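Local coordinates for protein Non-reducing end beta-L-arabinofuranosidase (Bacteroides thetaiotaomicron, PDB 5MQO) that probably hydrolyses glycosidic bonds in plant pectin as a family GH127 glycoside hydrolase, apparently with aceric acidase activity, at residues S112-N117 with E121-M126; L390-M395 with A402-L407; Y509-N514 with S640-L645. One frame throughout, in Å; residues are numbered along the deposited sequence.

Interaction 1: S112-N117 with E121-M126; sequences SVYAVN and ELDKLM
V113 is the first residue of 112-117 to meet 121-126. Its CG1 methyl lies 3.8 Å from CD1 of L122, and the two side chains cross at about a right angle. V113 also packs on F55, S59 and L63 of helix 50-69, which places it between two neighbouring helices. Y114 comes next and carries most of the contact. Its CG is anti to the backbone N (chi1 178°), which swings the ring into the groove between the helices, with CE1 beside D123. M126 covers one ring face with its methyl. CE sits 4.1 Å from the centroid of the Y114 ring and 29° off the normal, a CH-pi contact. The methyl is displaced toward the root of the ring, 3.7 Å from Y114 CG. The bend at the sulfur end of M126 turns CE into this place.

The two segments form an antiparallel helical hairpin. Helix 102-117 and helix 120-136 are joined by a very short turn, and the segment axes run at 149°. They approach to 10.1 Å, and the Y114 ring lies between them. Such hairpins build the (alpha/alpha)6 barrel of the GH127 catalytic domain.

Farther out on the Y114 ring, CE1 meets CB of D123 at 3.6 Å. L122 CB comes obliquely to the neighbouring ring atom, 4.1 Å from Y114 CD1. The Y114 OH and D123 OD2 lie near each other but make no hydrogen bond. The D123 carboxylate is engaged instead by K210, which forms a salt bridge with OD1. N117 ends the segment. Its OD1 stands 4.2 Å from CD1 of L122. That oxygen accepts a hydrogen bond from the backbone N of D119, within the turn.

Interaction 2: L390-M395 with A402-L407; sequences LFNWRM and AKYAEL
N392 and Y404 have the nearest CA atoms, 5.1 Å apart, and the segment axes run antiparallel at 160° and approach to 8.0 Å. This is a tight helical hairpin made by consecutive helices 382-399 and 402-416. It belongs to the (alpha/alpha)6 barrel of the GH127 catalytic domain, and it is buried.

M395 and Y404 form its central contact. M395 CB lies over the centre of the Y404 ring, 3.5 Å from the centroid and 13° off the normal. This is a CH-pi contact made by the first carbon of the side chain, which fits the close spacing of the helices. The M395 chain then bends at chi2 and again at chi3, and it stays over the same face. Its SD is 5.3 Å from the Y404 centroid, above the face, a distant Met-aromatic contact. The terminal CE reaches the phenol end of the ring, 3.4 Å from Y404 OH. K403 CG covers the opposite face, so the ring is held between two aliphatic groups. W327 of helix 317-333 adds an edge-to-face ring contact.

N392 lies about one turn before M395, farther from the link between the helices. Its backbone O packs against Y404 CB at 3.4 Å. Its amide is buried and held at both ends by partners beyond the two segments: ND2 donates to N388 O, and OD1 accepts from W327 NE1. These bonds would fix the rotation of the amide. On the other side of helix 402-416, away from helix 382-399, E406 forms a salt bridge with R534 of strand 529-535. Beside the Y404 ring, N392 OD1 sits in the ring plane at the edge, 3.6 Å from CD1, and also lies against CB of L407.

Interaction 3: Y509-N514 with S640-L645; sequences YPWEGN and SSIVAL
W511 lays one face of its indole on the backbone of I642 and V643. I642 CA is over the six-membered ring, 4.0 Å from its centroid and 23° off the normal, a CH-pi contact. V643 N stands over the same face, offset toward the rim, 3.5 Å from CZ3 of W511. The V643 methyl CG2 meets W511 CE3 at 3.4 Å and also lies near W511 CB. At the other end of the indole, S641 O approaches obliquely, 3.5 Å from W511 CZ2. I642 CB adds a side-chain contact to W511 CH2 at 3.8 Å.

The next layer holds the indole in place. P510, which follows a cis peptide bond, sets its CG 4.2 Å above the opposite face of the W511 ring. L604 and Y680 also touch the indole, and F50 meets it with the ring planes inclined. R601 NH1 donates to the backbone O of W511. Further out, I642 is hydrogen-bonded through its backbone to T635 of strand 631-637, and V643 O accepts from Y606 OH. The contact joins the loop between strands 500-506 and 514-521 of the middle domain to the beta sheet of the C-terminal domain.

No hydrogen bond or salt bridge crosses between the two segments. Their contact rests on van der Waals fit and CH-pi attraction between a flat ring and a strand backbone, so it should depend on shape far more than on charge.

The three contacts come in series along the chain. Interactions 1 and 2 both lie in the GH127 catalytic domain. Each pairs two consecutive antiparallel helices: 102-117 with 120-136, and 382-399 with 402-416. Their centres are about 28 Å apart and they do not touch. Interaction 3 differs in kind. It joins segments whose nearest ends are 126 residues apart, a loop of the middle domain and strand 640-651 of the C-terminal domain. Its centre is about 23 Å from interaction 2 and about 30 Å from interaction 1. Interaction 2 is nearer, with closest atoms about 7 Å away. Interactions 1 and 2 are local to the helical domain, while interaction 3 connects the two beta-rich domains.

Interaction 1: S112-N117 with E121-M126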
ATOM      1  N   SER A 112      -5.675  -6.801 -14.794  1.00 60.99           N
ATOM      2  CA  SER A 112      -6.198  -5.703 -14.007  1.00 58.86           C
ATOM      3  C   SER A 112      -6.248  -4.436 -14.829  1.00 59.08           C
ATOM      4  O   SER A 112      -7.196  -3.642 -14.738  1.00 57.12           O
ATOM      5  CB  SER A 112      -5.310  -5.515 -12.772  1.00 58.33           C
ATOM      6  OG  SER A 112      -5.378  -6.660 -11.932  1.00 57.58           O
ATOM      7  N   VAL A 113      -5.172  -4.251 -15.590  1.00 61.78           N
ATOM      8  CA  VAL A 113      -5.029  -3.222 -16.617  1.00 62.56           C
ATOM      9  C   VAL A 113      -6.056  -3.389 -17.730  1.00 63.72           C
ATOM     10  O   VAL A 113      -6.705  -2.430 -18.125  1.00 64.75           O
ATOM     11  CB  VAL A 113      -3.604  -3.288 -17.210  1.00 64.84           C
ATOM     12  CG1 VAL A 113      -3.485  -2.527 -18.531  1.00 67.46           C
ATOM     13  CG2 VAL A 113      -2.594  -2.770 -16.191  1.00 65.69           C
ATOM     14  N   TYR A 114      -6.177  -4.610 -18.246  1.00 64.78           N
ATOM     15  CA  TYR A 114      -7.199  -4.952 -19.232  1.00 65.17           C
ATOM     16  C   TYR A 114      -8.603  -4.582 -18.779  1.00 65.70           C
ATOM     17  O   TYR A 114      -9.375  -4.058 -19.566  1.00 72.42           O
ATOM     18  CB  TYR A 114      -7.140  -6.441 -19.586  1.00 66.87           C
ATOM     19  CG  TYR A 114      -8.192  -6.883 -20.566  1.00 67.82           C
ATOM     20  CD1 TYR A 114      -7.989  -6.772 -21.944  1.00 70.03           C
ATOM     21  CD2 TYR A 114      -9.402  -7.391 -20.118  1.00 68.03           C
ATOM     22  CE1 TYR A 114      -8.977  -7.155 -22.841  1.00 72.39           C
ATOM     23  CE2 TYR A 114     -10.388  -7.783 -20.998  1.00 69.89           C
ATOM     24  CZ  TYR A 114     -10.178  -7.675 -22.355  1.00 71.94           C
ATOM     25  OH  TYR A 114     -11.173  -8.096 -23.209  1.00 72.74           O
ATOM     26  N   ALA A 115      -8.943  -4.819 -17.520  1.00 66.06           N
ATOM     27  CA  ALA A 115     -10.287  -4.472 -17.017  1.00 66.75           C
ATOM     28  C   ALA A 115     -10.664  -3.002 -17.269  1.00 66.45           C
ATOM     29  O   ALA A 115     -11.832  -2.668 -17.491  1.00 66.14           O
ATOM     30  CB  ALA A 115     -10.408  -4.810 -15.536  1.00 66.07           C
ATOM     31  N   VAL A 116      -9.651  -2.148 -17.248  1.00 67.46           N
ATOM     32  CA  VAL A 116      -9.796  -0.712 -17.494  1.00 69.64           C
ATOM     33  C   VAL A 116      -9.815  -0.342 -18.975  1.00 68.18           C
ATOM     34  O   VAL A 116     -10.553   0.574 -19.354  1.00 66.40           O
ATOM     35  CB  VAL A 116      -8.653   0.084 -16.769  1.00 70.25           C
ATOM     36  CG1 VAL A 116      -8.472   1.509 -17.289  1.00 70.39           C
ATOM     37  CG2 VAL A 116      -8.922   0.128 -15.281  1.00 70.95           C
ATOM     38  N   ASN A 117      -8.965  -0.985 -19.782  1.00 68.20           N
ATOM     39  CA  ASN A 117      -8.672  -0.487 -21.144  1.00 70.22           C
ATOM     40  C   ASN A 117      -9.051  -1.416 -22.306  1.00 73.56           C
ATOM     41  O   ASN A 117      -9.058  -0.976 -23.450  1.00 76.72           O
ATOM     42  CB  ASN A 117      -7.205  -0.007 -21.247  1.00 68.69           C
ATOM     43  CG  ASN A 117      -6.201  -1.142 -21.374  1.00 68.38           C
ATOM     44  OD1 ASN A 117      -6.548  -2.329 -21.443  1.00 67.54           O
ATOM     45  ND2 ASN A 117      -4.938  -0.773 -21.442  1.00 67.17           N
ATOM     46  N   GLU A 121      -5.149  -6.840 -27.651  1.00 95.95           N
ATOM     47  CA  GLU A 121      -3.802  -7.441 -27.646  1.00 99.18           C
ATOM     48  C   GLU A 121      -3.385  -8.005 -26.288  1.00 97.11           C
ATOM     49  O   GLU A 121      -2.588  -8.941 -26.234  1.00 98.27           O
ATOM     50  CB  GLU A 121      -2.721  -6.491 -28.184  1.00101.55           C
ATOM     51  CG  GLU A 121      -2.646  -6.458 -29.718  1.00104.95           C
ATOM     52  CD  GLU A 121      -1.224  -6.395 -30.273  1.00107.75           C
ATOM     53  OE1 GLU A 121      -0.313  -5.831 -29.620  1.00108.45           O
ATOM     54  OE2 GLU A 121      -1.017  -6.911 -31.390  1.00110.53           O
ATOM     55  N   LEU A 122      -3.909  -7.447 -25.198  1.00 94.86           N
ATOM     56  CA  LEU A 122      -3.712  -8.057 -23.872  1.00 90.19           C
ATOM     57  C   LEU A 122      -4.551  -9.333 -23.717  1.00 85.75           C
ATOM     58  O   LEU A 122      -4.053 -10.318 -23.151  1.00 83.73           O
ATOM     59  CB  LEU A 122      -4.015  -7.070 -22.729  1.00 87.59           C
ATOM     60  CG  LEU A 122      -3.078  -5.862 -22.556  1.00 87.17           C
ATOM     61  CD1 LEU A 122      -3.427  -5.100 -21.278  1.00 86.75           C
ATOM     62  CD2 LEU A 122      -1.601  -6.241 -22.568  1.00 84.62           C
ATOM     63  N   ASP A 123      -5.792  -9.324 -24.221  1.00 79.29           N
ATOM     64  CA  ASP A 123      -6.693 -10.462 -24.039  1.00 79.72           C
ATOM     65  C   ASP A 123      -6.116 -11.707 -24.686  1.00 83.29           C
ATOM     66  O   ASP A 123      -6.230 -12.799 -24.136  1.00 82.19           O
ATOM     67  CB  ASP A 123      -8.084 -10.182 -24.604  1.00 79.34           C
ATOM     68  CG  ASP A 123      -9.128 -11.174 -24.131  1.00 79.41           C
ATOM     69  OD1 ASP A 123      -8.944 -11.840 -23.095  1.00 85.10           O
ATOM     70  OD2 ASP A 123     -10.160 -11.295 -24.798  1.00 79.91           O
ATOM     71  N   LYS A 124      -5.467 -11.520 -25.832  1.00 91.33           N
ATOM     72  CA  LYS A 124      -4.790 -12.606 -26.557  1.00 97.19           C
ATOM     73  C   LYS A 124      -3.510 -13.077 -25.854  1.00 95.09           C
ATOM     74  O   LYS A 124      -3.308 -14.288 -25.641  1.00 96.58           O
ATOM     75  CB  LYS A 124      -4.514 -12.177 -28.006  1.00103.94           C
ATOM     76  CG  LYS A 124      -5.813 -12.040 -28.798  1.00111.60           C
ATOM     77  CD  LYS A 124      -5.764 -11.041 -29.951  1.00114.85           C
ATOM     78  CE  LYS A 124      -7.182 -10.687 -30.409  1.00117.55           C
ATOM     79  NZ  LYS A 124      -7.281 -10.278 -31.840  1.00119.30           N
ATOM     80  N   LEU A 125      -2.663 -12.118 -25.491  1.00 90.23           N
ATOM     81  CA  LEU A 125      -1.496 -12.369 -24.639  1.00 87.44           C
ATOM     82  C   LEU A 125      -1.844 -13.110 -23.334  1.00 85.67           C
ATOM     83  O   LEU A 125      -1.041 -13.898 -22.832  1.00 85.81           O
ATOM     84  CB  LEU A 125      -0.813 -11.044 -24.323  1.00 87.73           C
ATOM     85  CG  LEU A 125       0.303 -10.998 -23.281  1.00 88.44           C
ATOM     86  CD1 LEU A 125       1.458 -11.935 -23.604  1.00 88.52           C
ATOM     87  CD2 LEU A 125       0.787  -9.555 -23.176  1.00 89.15           C
ATOM     88  N   MET A 126      -3.034 -12.858 -22.790  1.00 82.66           N
ATOM     89  CA  MET A 126      -3.525 -13.619 -21.630  1.00 82.32           C
ATOM     90  C   MET A 126      -3.931 -15.056 -21.988  1.00 81.71           C
ATOM     91  O   MET A 126      -3.488 -16.017 -21.344  1.00 76.30           O
ATOM     92  CB  MET A 126      -4.673 -12.867 -20.931  1.00 81.40           C
ATOM     93  CG  MET A 126      -4.166 -11.647 -20.158  1.00 80.10           C
ATOM     94  SD  MET A 126      -5.321 -10.884 -19.014  1.00 77.34           S
ATOM     95  CE  MET A 126      -6.475 -10.099 -20.141  1.00 78.84           C
TER

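Interaction 2: L390-M395 with A402-L407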
ATOM      1  N   LEU A 390      -2.945  -3.250   2.231  1.00 50.14           N
ATOM      2  CA  LEU A 390      -3.981  -4.256   2.093  1.00 50.46           C
ATOM      3  C   LEU A 390      -4.621  -4.648   3.446  1.00 49.78           C
ATOM      4  O   LEU A 390      -5.807  -4.916   3.497  1.00 47.48           O
ATOM      5  CB  LEU A 390      -3.418  -5.489   1.419  1.00 51.67           C
ATOM      6  CG  LEU A 390      -2.853  -5.440  -0.002  1.00 53.66           C
ATOM      7  CD1 LEU A 390      -2.115  -6.754  -0.301  1.00 55.40           C
ATOM      8  CD2 LEU A 390      -3.914  -5.213  -1.053  1.00 54.85           C
ATOM      9  N   PHE A 391      -3.847  -4.684   4.532  1.00 49.66           N
ATOM     10  CA  PHE A 391      -4.427  -4.812   5.886  1.00 48.87           C
ATOM     11  C   PHE A 391      -5.429  -3.672   6.104  1.00 49.06           C
ATOM     12  O   PHE A 391      -6.598  -3.907   6.426  1.00 49.48           O
ATOM     13  CB  PHE A 391      -3.327  -4.827   6.967  1.00 48.41           C
ATOM     14  CG  PHE A 391      -3.827  -4.874   8.412  1.00 48.42           C
ATOM     15  CD1 PHE A 391      -4.960  -5.604   8.794  1.00 48.47           C
ATOM     16  CD2 PHE A 391      -3.110  -4.226   9.415  1.00 48.67           C
ATOM     17  CE1 PHE A 391      -5.389  -5.652  10.125  1.00 47.57           C
ATOM     18  CE2 PHE A 391      -3.541  -4.271  10.755  1.00 49.53           C
ATOM     19  CZ  PHE A 391      -4.694  -4.978  11.102  1.00 48.88           C
ATOM     20  N   ASN A 392      -5.001  -2.445   5.843  1.00 47.97           N
ATOM     21  CA  ASN A 392      -5.855  -1.313   6.155  1.00 48.92           C
ATOM     22  C   ASN A 392      -7.104  -1.255   5.269  1.00 48.27           C
ATOM     23  O   ASN A 392      -8.153  -0.741   5.673  1.00 46.69           O
ATOM     24  CB  ASN A 392      -5.075  -0.006   6.080  1.00 48.10           C
ATOM     25  CG  ASN A 392      -4.342   0.282   7.350  1.00 48.70           C
ATOM     26  OD1 ASN A 392      -4.836   0.982   8.224  1.00 48.44           O
ATOM     27  ND2 ASN A 392      -3.165  -0.293   7.479  1.00 50.44           N
ATOM     28  N   TRP A 393      -6.973  -1.773   4.058  1.00 48.07           N
ATOM     29  CA  TRP A 393      -8.083  -1.793   3.156  1.00 48.02           C
ATOM     30  C   TRP A 393      -9.157  -2.749   3.665  1.00 47.64           C
ATOM     31  O   TRP A 393     -10.306  -2.397   3.636  1.00 47.69           O
ATOM     32  CB  TRP A 393      -7.646  -2.139   1.750  1.00 47.27           C
ATOM     33  CG  TRP A 393      -8.787  -2.085   0.805  1.00 47.81           C
ATOM     34  CD1 TRP A 393      -9.513  -3.146   0.339  1.00 48.23           C
ATOM     35  CD2 TRP A 393      -9.379  -0.914   0.246  1.00 47.84           C
ATOM     36  NE1 TRP A 393     -10.503  -2.704  -0.496  1.00 50.42           N
ATOM     37  CE2 TRP A 393     -10.437  -1.334  -0.576  1.00 48.18           C
ATOM     38  CE3 TRP A 393      -9.107   0.453   0.348  1.00 49.92           C
ATOM     39  CZ2 TRP A 393     -11.223  -0.447  -1.283  1.00 47.38           C
ATOM     40  CZ3 TRP A 393      -9.890   1.348  -0.376  1.00 48.45           C
ATOM     41  CH2 TRP A 393     -10.942   0.886  -1.168  1.00 48.71           C
ATOM     42  N   ARG A 394      -8.774  -3.929   4.146  1.00 48.90           N
ATOM     43  CA  ARG A 394      -9.724  -4.880   4.727  1.00 49.57           C
ATOM     44  C   ARG A 394     -10.375  -4.300   5.981  1.00 50.41           C
ATOM     45  O   ARG A 394     -11.601  -4.387   6.165  1.00 50.31           O
ATOM     46  CB  ARG A 394      -9.047  -6.184   5.079  1.00 50.88           C
ATOM     47  CG  ARG A 394      -9.022  -7.222   3.973  1.00 52.88           C
ATOM     48  CD  ARG A 394      -8.153  -6.806   2.827  1.00 54.19           C
ATOM     49  NE  ARG A 394      -8.002  -7.864   1.851  1.00 55.05           N
ATOM     50  CZ  ARG A 394      -7.568  -7.668   0.611  1.00 55.93           C
ATOM     51  NH1 ARG A 394      -7.202  -6.462   0.175  1.00 56.31           N
ATOM     52  NH2 ARG A 394      -7.483  -8.707  -0.205  1.00 58.07           N
ATOM     53  N   MET A 395      -9.565  -3.663   6.819  1.00 50.17           N
ATOM     54  CA  MET A 395     -10.107  -3.011   8.016  1.00 50.33           C
ATOM     55  C   MET A 395     -11.124  -1.900   7.671  1.00 49.45           C
ATOM     56  O   MET A 395     -12.159  -1.776   8.332  1.00 48.91           O
ATOM     57  CB  MET A 395      -8.985  -2.483   8.904  1.00 49.05           C
ATOM     58  CG  MET A 395      -8.082  -3.586   9.449  1.00 48.97           C
ATOM     59  SD  MET A 395      -8.826  -4.698  10.654  1.00 47.72           S
ATOM     60  CE  MET A 395      -9.013  -3.581  12.034  1.00 48.77           C
ATOM     61  N   ALA A 402     -13.118   5.785   8.364  1.00 56.50           N
ATOM     62  CA  ALA A 402     -12.223   6.492   7.443  1.00 56.85           C
ATOM     63  C   ALA A 402     -10.728   6.464   7.848  1.00 58.02           C
ATOM     64  O   ALA A 402      -9.845   6.679   6.996  1.00 59.94           O
ATOM     65  CB  ALA A 402     -12.684   7.926   7.290  1.00 55.97           C
ATOM     66  N   LYS A 403     -10.440   6.222   9.128  1.00 56.07           N
ATOM     67  CA  LYS A 403      -9.059   6.226   9.591  1.00 56.48           C
ATOM     68  C   LYS A 403      -8.230   5.110   8.940  1.00 55.59           C
ATOM     69  O   LYS A 403      -7.025   5.255   8.777  1.00 57.50           O
ATOM     70  CB  LYS A 403      -8.991   6.150  11.116  1.00 57.48           C
ATOM     71  CG  LYS A 403      -9.206   4.762  11.695  1.00 57.43           C
ATOM     72  CD  LYS A 403      -9.401   4.814  13.194  1.00 57.12           C
ATOM     73  CE  LYS A 403      -9.388   3.424  13.806  1.00 57.81           C
ATOM     74  NZ  LYS A 403      -8.946   3.503  15.223  1.00 58.11           N
ATOM     75  N   TYR A 404      -8.871   4.005   8.573  1.00 52.84           N
ATOM     76  CA  TYR A 404      -8.191   2.960   7.826  1.00 51.38           C
ATOM     77  C   TYR A 404      -7.941   3.388   6.384  1.00 50.78           C
ATOM     78  O   TYR A 404      -6.911   3.049   5.813  1.00 51.03           O
ATOM     79  CB  TYR A 404      -8.980   1.646   7.881  1.00 51.76           C
ATOM     80  CG  TYR A 404      -9.121   1.080   9.282  1.00 51.43           C
ATOM     81  CD1 TYR A 404      -7.988   0.655  10.005  1.00 50.77           C
ATOM     82  CD2 TYR A 404     -10.367   0.985   9.895  1.00 49.46           C
ATOM     83  CE1 TYR A 404      -8.111   0.140  11.281  1.00 49.98           C
ATOM     84  CE2 TYR A 404     -10.489   0.487  11.168  1.00 49.83           C
ATOM     85  CZ  TYR A 404      -9.363   0.062  11.851  1.00 51.22           C
ATOM     86  OH  TYR A 404      -9.489  -0.440  13.114  1.00 53.09           O
ATOM     87  N   ALA A 405      -8.865   4.146   5.799  1.00 50.80           N
ATOM     88  CA  ALA A 405      -8.631   4.734   4.475  1.00 51.68           C
ATOM     89  C   ALA A 405      -7.409   5.682   4.388  1.00 50.95           C
ATOM     90  O   ALA A 405      -6.722   5.705   3.350  1.00 53.60           O
ATOM     91  CB  ALA A 405      -9.884   5.433   3.960  1.00 52.49           C
ATOM     92  N   GLU A 406      -7.151   6.444   5.449  1.00 49.25           N
ATOM     93  CA  GLU A 406      -5.972   7.313   5.534  1.00 50.97           C
ATOM     94  C   GLU A 406      -4.671   6.531   5.326  1.00 51.42           C
ATOM     95  O   GLU A 406      -3.795   6.933   4.538  1.00 52.77           O
ATOM     96  CB  GLU A 406      -5.940   8.003   6.905  1.00 52.25           C
ATOM     97  CG  GLU A 406      -4.899   9.099   7.092  1.00 52.72           C
ATOM     98  CD  GLU A 406      -5.015  10.242   6.109  1.00 54.37           C
ATOM     99  OE1 GLU A 406      -6.145  10.670   5.793  1.00 56.31           O
ATOM    100  OE2 GLU A 406      -3.965  10.724   5.643  1.00 57.73           O
ATOM    101  N   LEU A 407      -4.576   5.389   5.995  1.00 51.54           N
ATOM    102  CA  LEU A 407      -3.408   4.512   5.895  1.00 51.75           C
ATOM    103  C   LEU A 407      -3.223   3.869   4.547  1.00 51.09           C
ATOM    104  O   LEU A 407      -2.081   3.715   4.090  1.00 49.76           O
ATOM    105  CB  LEU A 407      -3.437   3.467   7.020  1.00 52.84           C
ATOM    106  CG  LEU A 407      -2.908   4.242   8.248  1.00 53.66           C
ATOM    107  CD1 LEU A 407      -3.669   3.934   9.492  1.00 56.20           C
ATOM    108  CD2 LEU A 407      -1.421   3.997   8.447  1.00 52.56           C
TER

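Interaction 3: Y509-N514 with S640-L645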
ATOM      1  N   TYR A 509      -5.302  16.737  -7.557  1.00 64.62           N
ATOM      2  CA  TYR A 509      -4.820  15.937  -6.409  1.00 63.29           C
ATOM      3  C   TYR A 509      -3.804  14.902  -6.904  1.00 62.55           C
ATOM      4  O   TYR A 509      -3.960  14.387  -8.016  1.00 64.09           O
ATOM      5  CB  TYR A 509      -6.016  15.217  -5.750  1.00 63.11           C
ATOM      6  CG  TYR A 509      -5.847  14.750  -4.312  1.00 63.71           C
ATOM      7  CD1 TYR A 509      -6.179  15.574  -3.231  1.00 63.42           C
ATOM      8  CD2 TYR A 509      -5.403  13.478  -4.028  1.00 61.81           C
ATOM      9  CE1 TYR A 509      -6.044  15.132  -1.919  1.00 62.97           C
ATOM     10  CE2 TYR A 509      -5.268  13.044  -2.720  1.00 62.59           C
ATOM     11  CZ  TYR A 509      -5.583  13.863  -1.668  1.00 61.37           C
ATOM     12  OH  TYR A 509      -5.423  13.383  -0.382  1.00 59.25           O
ATOM     13  N   PRO A 510      -2.743  14.627  -6.147  1.00 59.11           N
ATOM     14  CA  PRO A 510      -2.433  15.212  -4.844  1.00 59.14           C
ATOM     15  C   PRO A 510      -1.827  16.636  -4.846  1.00 59.42           C
ATOM     16  O   PRO A 510      -1.545  17.169  -3.766  1.00 57.02           O
ATOM     17  CB  PRO A 510      -1.401  14.230  -4.301  1.00 59.18           C
ATOM     18  CG  PRO A 510      -0.623  13.859  -5.521  1.00 59.67           C
ATOM     19  CD  PRO A 510      -1.614  13.843  -6.666  1.00 59.59           C
ATOM     20  N   TRP A 511      -1.647  17.247  -6.021  1.00 59.04           N
ATOM     21  CA  TRP A 511      -0.948  18.518  -6.107  1.00 57.44           C
ATOM     22  C   TRP A 511      -1.776  19.654  -5.546  1.00 59.36           C
ATOM     23  O   TRP A 511      -1.209  20.609  -5.060  1.00 60.15           O
ATOM     24  CB  TRP A 511      -0.497  18.810  -7.527  1.00 56.75           C
ATOM     25  CG  TRP A 511       0.264  17.686  -8.154  1.00 58.21           C
ATOM     26  CD1 TRP A 511      -0.001  17.097  -9.344  1.00 60.21           C
ATOM     27  CD2 TRP A 511       1.393  16.993  -7.614  1.00 59.98           C
ATOM     28  NE1 TRP A 511       0.883  16.076  -9.589  1.00 59.58           N
ATOM     29  CE2 TRP A 511       1.752  15.996  -8.540  1.00 60.38           C
ATOM     30  CE3 TRP A 511       2.139  17.116  -6.432  1.00 60.30           C
ATOM     31  CZ2 TRP A 511       2.827  15.135  -8.334  1.00 61.89           C
ATOM     32  CZ3 TRP A 511       3.205  16.259  -6.226  1.00 60.66           C
ATOM     33  CH2 TRP A 511       3.548  15.285  -7.177  1.00 61.06           C
ATOM     34  N   GLU A 512      -3.105  19.542  -5.607  1.00 62.38           N
ATOM     35  CA  GLU A 512      -4.045  20.539  -5.059  1.00 63.75           C
ATOM     36  C   GLU A 512      -5.213  19.819  -4.432  1.00 61.44           C
ATOM     37  O   GLU A 512      -5.491  18.668  -4.769  1.00 62.43           O
ATOM     38  CB  GLU A 512      -4.578  21.463  -6.154  1.00 67.75           C
ATOM     39  CG  GLU A 512      -3.487  22.150  -6.972  1.00 73.62           C
ATOM     40  CD  GLU A 512      -4.026  23.148  -7.990  1.00 77.24           C
ATOM     41  OE1 GLU A 512      -4.534  22.738  -9.068  1.00 73.39           O
ATOM     42  OE2 GLU A 512      -3.905  24.363  -7.712  1.00 81.88           O
ATOM     43  N   GLY A 513      -5.911  20.502  -3.540  1.00 60.65           N
ATOM     44  CA  GLY A 513      -6.943  19.879  -2.713  1.00 61.78           C
ATOM     45  C   GLY A 513      -8.362  20.195  -3.150  1.00 63.17           C
ATOM     46  O   GLY A 513      -9.249  20.235  -2.293  1.00 64.92           O
ATOM     47  N   ASN A 514      -8.581  20.401  -4.456  1.00 61.46           N
ATOM     48  CA  ASN A 514      -9.908  20.722  -4.985  1.00 63.84           C
ATOM     49  C   ASN A 514     -10.455  19.568  -5.761  1.00 61.76           C
ATOM     50  O   ASN A 514      -9.884  19.201  -6.787  1.00 61.61           O
ATOM     51  CB  ASN A 514      -9.853  21.928  -5.921  1.00 69.54           C
ATOM     52  CG  ASN A 514      -9.267  23.145  -5.256  1.00 75.98           C
ATOM     53  OD1 ASN A 514      -9.707  23.550  -4.174  1.00 82.16           O
ATOM     54  ND2 ASN A 514      -8.235  23.716  -5.872  1.00 80.37           N
ATOM     55  N   SER A 640       7.745  14.087 -15.619  1.00 74.10           N
ATOM     56  CA  SER A 640       6.591  14.062 -14.696  1.00 75.60           C
ATOM     57  C   SER A 640       6.554  15.390 -13.950  1.00 73.53           C
ATOM     58  O   SER A 640       7.594  15.848 -13.452  1.00 70.54           O
ATOM     59  CB  SER A 640       6.704  12.893 -13.699  1.00 74.86           C
ATOM     60  OG  SER A 640       5.463  12.623 -13.066  1.00 72.47           O
ATOM     61  N   SER A 641       5.373  16.008 -13.901  1.00 72.34           N
ATOM     62  CA  SER A 641       5.229  17.289 -13.234  1.00 76.16           C
ATOM     63  C   SER A 641       4.940  17.027 -11.772  1.00 72.90           C
ATOM     64  O   SER A 641       3.949  16.372 -11.441  1.00 76.35           O
ATOM     65  CB  SER A 641       4.112  18.143 -13.839  1.00 80.29           C
ATOM     66  OG  SER A 641       4.196  19.479 -13.336  1.00 84.50           O
ATOM     67  N   ILE A 642       5.816  17.520 -10.903  1.00 67.11           N
ATOM     68  CA  ILE A 642       5.674  17.327  -9.472  1.00 64.86           C
ATOM     69  C   ILE A 642       5.728  18.709  -8.797  1.00 63.40           C
ATOM     70  O   ILE A 642       6.331  19.654  -9.337  1.00 66.86           O
ATOM     71  CB  ILE A 642       6.735  16.328  -8.893  1.00 64.45           C
ATOM     72  CG1 ILE A 642       8.097  17.007  -8.706  1.00 68.70           C
ATOM     73  CG2 ILE A 642       6.880  15.060  -9.753  1.00 62.49           C
ATOM     74  CD1 ILE A 642       9.114  16.220  -7.901  1.00 68.94           C
ATOM     75  N   VAL A 643       5.089  18.828  -7.636  1.00 57.04           N
ATOM     76  CA  VAL A 643       5.211  20.006  -6.828  1.00 54.60           C
ATOM     77  C   VAL A 643       6.424  19.858  -5.918  1.00 53.74           C
ATOM     78  O   VAL A 643       6.423  19.040  -5.009  1.00 51.44           O
ATOM     79  CB  VAL A 643       3.948  20.270  -6.005  1.00 53.76           C
ATOM     80  CG1 VAL A 643       4.154  21.501  -5.110  1.00 53.55           C
ATOM     81  CG2 VAL A 643       2.757  20.471  -6.933  1.00 53.51           C
ATOM     82  N   ALA A 644       7.463  20.640  -6.184  1.00 55.01           N
ATOM     83  CA  ALA A 644       8.547  20.831  -5.212  1.00 57.30           C
ATOM     84  C   ALA A 644       8.179  21.969  -4.242  1.00 57.08           C
ATOM     85  O   ALA A 644       7.218  22.683  -4.459  1.00 57.78           O
ATOM     86  CB  ALA A 644       9.882  21.101  -5.911  1.00 56.77           C
ATOM     87  N   LEU A 645       8.917  22.089  -3.150  1.00 56.87           N
ATOM     88  CA  LEU A 645       8.691  23.148  -2.183  1.00 58.67           C
ATOM     89  C   LEU A 645      10.029  23.853  -2.049  1.00 58.10           C
ATOM     90  O   LEU A 645      11.049  23.197  -1.846  1.00 57.55           O
ATOM     91  CB  LEU A 645       8.203  22.577  -0.841  1.00 61.20           C
ATOM     92  CG  LEU A 645       6.943  21.682  -0.889  1.00 61.67           C
ATOM     93  CD1 LEU A 645       6.810  20.778   0.351  1.00 62.15           C
ATOM     94  CD2 LEU A 645       5.696  22.522  -1.099  1.00 60.74           C
TER